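Local coordinates for protein putative carboxylesterase (Lactobacillus plantarum WCFS1, PDB 3BJR) that probably hydrolyses carboxylic ester bonds as a member of the alpha/beta-hydrolase superfamily, at residues P162-L167 / N205-I210. Numbering follows the deposited sequence.
Sequences PNNVVL and NQPTFI
Val-165 and Thr-208 sit directly across from each other on two parallel strands, their side chains alongside and pointing the same way. CG2 of Val-165 does the touching: it lies 3.4 Å from OG1 and 3.7 Å from CG2 of Thr-208, meeting both branches. With chi1 at -55°, the hydroxyl of Thr-208 stands beside its own backbone N and turns back along the chain, where OG1 donates in the carbonyl plane to O of Gln-206 at 2.9 Å. On the same face, Leu-167 CD1 reaches Ile-210 CG1 at 4.0 Å and also meets the methyl of Thr-208; helices 133-153 and 222-233 cover this face. A valine in place of Thr-208 would probably leave the carbonyl of Gln-206 without its hydroxyl donor. Parallel pairing is evident from an axis angle of 14° and from backbone bonds that alternate between the strands: Val-165 N to Pro-207 O, Phe-209 N to Val-165 O at 3.0 Å (N-H...O angle 169°), then Leu-167 N to Phe-209 O. Strands 165-168 and 208-213 are thereby neighbours in the mostly parallel central sheet, consistent with an alpha/beta-hydrolase fold. On the reverse face, Val-166 CG2 packs against CB of Phe-209 at 4.2 Å, and the ring of Phe-209 meets those of Trp-278 and His-241, the planes oblique to each other. Before the strands begin, Asn-164 and Pro-207 cross at a slant, OD1 of the former lying 3.4 Å from CB of the latter.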
loop_
_atom_site.group_PDB
_atom_site.type_symbol
_atom_site.label_atom_id
_atom_site.label_comp_id
_atom_site.label_asym_id
_atom_site.label_seq_id
_atom_site.Cartn_x
_atom_site.Cartn_y
_atom_site.Cartn_z
ATOM N N PRO A 162 -16.825 -5.235 14.689
ATOM C CA PRO A 162 -16.274 -5.817 13.471
ATOM C C PRO A 162 -14.931 -6.413 13.843
ATOM O O PRO A 162 -14.055 -5.725 14.316
ATOM C CB PRO A 162 -16.107 -4.636 12.545
ATOM C CG PRO A 162 -15.871 -3.415 13.480
ATOM C CD PRO A 162 -16.541 -3.785 14.798
ATOM N N ASN A 163 -14.752 -7.688 13.624
ATOM C CA ASN A 163 -13.509 -8.298 14.024
ATOM C C ASN A 163 -12.305 -7.790 13.211
ATOM O O ASN A 163 -11.217 -7.599 13.752
ATOM C CB ASN A 163 -13.676 -9.814 14.104
ATOM C CG ASN A 163 -14.701 -10.210 15.128
ATOM O OD1 ASN A 163 -15.712 -10.815 14.789
ATOM N ND2 ASN A 163 -14.475 -9.836 16.379
ATOM N N ASN A 164 -12.498 -7.571 11.934
ATOM C CA ASN A 164 -11.547 -6.804 11.122
ATOM C C ASN A 164 -12.442 -6.032 10.172
ATOM O O ASN A 164 -13.636 -6.294 10.137
ATOM C CB ASN A 164 -10.674 -7.724 10.275
ATOM C CG ASN A 164 -9.866 -8.685 11.087
ATOM O OD1 ASN A 164 -8.906 -8.314 11.753
ATOM N ND2 ASN A 164 -10.235 -9.946 11.011
ATOM N N VAL A 165 -11.898 -5.038 9.462
ATOM C CA VAL A 165 -12.617 -4.429 8.328
ATOM C C VAL A 165 -11.689 -4.450 7.082
ATOM O O VAL A 165 -10.483 -4.457 7.182
ATOM C CB VAL A 165 -13.210 -3.016 8.592
ATOM C CG1 VAL A 165 -14.166 -3.088 9.806
ATOM C CG2 VAL A 165 -12.141 -1.976 8.769
ATOM N N VAL A 166 -12.306 -4.545 5.916
ATOM C CA VAL A 166 -11.676 -4.510 4.647
ATOM C C VAL A 166 -12.308 -3.363 3.870
ATOM O O VAL A 166 -13.533 -3.244 3.847
ATOM C CB VAL A 166 -11.915 -5.813 3.916
ATOM C CG1 VAL A 166 -11.536 -5.682 2.479
ATOM C CG2 VAL A 166 -11.179 -7.006 4.640
ATOM N N LEU A 167 -11.469 -2.528 3.236
ATOM C CA LEU A 167 -11.911 -1.386 2.392
ATOM C C LEU A 167 -11.266 -1.554 1.021
ATOM O O LEU A 167 -10.051 -1.636 0.946
ATOM C CB LEU A 167 -11.465 -0.040 3.002
ATOM C CG LEU A 167 -11.765 0.258 4.482
ATOM C CD1 LEU A 167 -11.155 1.635 4.847
ATOM C CD2 LEU A 167 -13.233 0.222 4.741
ATOM N N ASN A 205 -11.270 1.243 17.009
ATOM C CA ASN A 205 -11.101 0.843 15.610
ATOM C C ASN A 205 -10.322 -0.460 15.643
ATOM O O ASN A 205 -9.319 -0.609 16.356
ATOM C CB ASN A 205 -10.346 1.859 14.734
ATOM C CG ASN A 205 -11.180 3.042 14.347
ATOM O OD1 ASN A 205 -11.647 3.761 15.192
ATOM N ND2 ASN A 205 -11.345 3.261 13.061
ATOM N N GLN A 206 -10.816 -1.380 14.853
ATOM C CA GLN A 206 -10.270 -2.714 14.673
ATOM C C GLN A 206 -9.355 -2.796 13.463
ATOM O O GLN A 206 -9.373 -1.881 12.642
ATOM C CB GLN A 206 -11.460 -3.692 14.533
ATOM C CG GLN A 206 -12.340 -3.651 15.787
ATOM C CD GLN A 206 -11.548 -3.972 17.032
ATOM O OE1 GLN A 206 -10.899 -4.990 17.073
ATOM N NE2 GLN A 206 -11.593 -3.098 18.055
ATOM N N PRO A 207 -8.537 -3.871 13.361
ATOM C CA PRO A 207 -7.601 -4.046 12.247
ATOM C C PRO A 207 -8.246 -3.833 10.889
ATOM O O PRO A 207 -9.352 -4.342 10.634
ATOM C CB PRO A 207 -7.119 -5.468 12.409
ATOM C CG PRO A 207 -7.157 -5.680 13.918
ATOM C CD PRO A 207 -8.397 -4.962 14.350
ATOM N N THR A 208 -7.519 -3.118 10.018
ATOM C CA THR A 208 -8.052 -2.675 8.748
ATOM C C THR A 208 -7.149 -2.991 7.565
ATOM O O THR A 208 -5.978 -2.632 7.551
ATOM C CB THR A 208 -8.299 -1.148 8.822
ATOM O OG1 THR A 208 -9.144 -0.865 9.953
ATOM C CG2 THR A 208 -8.958 -0.576 7.513
ATOM N N PHE A 209 -7.727 -3.618 6.547
ATOM C CA PHE A 209 -7.045 -3.927 5.303
ATOM C C PHE A 209 -7.642 -3.011 4.263
ATOM O O PHE A 209 -8.829 -3.043 4.018
ATOM C CB PHE A 209 -7.265 -5.371 4.872
ATOM C CG PHE A 209 -6.586 -5.727 3.613
ATOM C CD1 PHE A 209 -7.183 -5.546 2.409
ATOM C CD2 PHE A 209 -5.282 -6.229 3.644
ATOM C CE1 PHE A 209 -6.529 -5.895 1.218
ATOM C CE2 PHE A 209 -4.641 -6.569 2.483
ATOM C CZ PHE A 209 -5.234 -6.390 1.277
ATOM N N ILE A 210 -6.792 -2.214 3.622
ATOM C CA ILE A 210 -7.234 -1.279 2.610
ATOM C C ILE A 210 -6.470 -1.464 1.315
ATOM O O ILE A 210 -5.259 -1.655 1.323
ATOM C CB ILE A 210 -6.964 0.193 3.014
ATOM C CG1 ILE A 210 -7.344 0.476 4.448
ATOM C CG2 ILE A 210 -7.699 1.165 2.084
ATOM C CD1 ILE A 210 -6.680 1.743 5.006
HETATM O O HOH W 1 -10.719 -7.239 16.183
#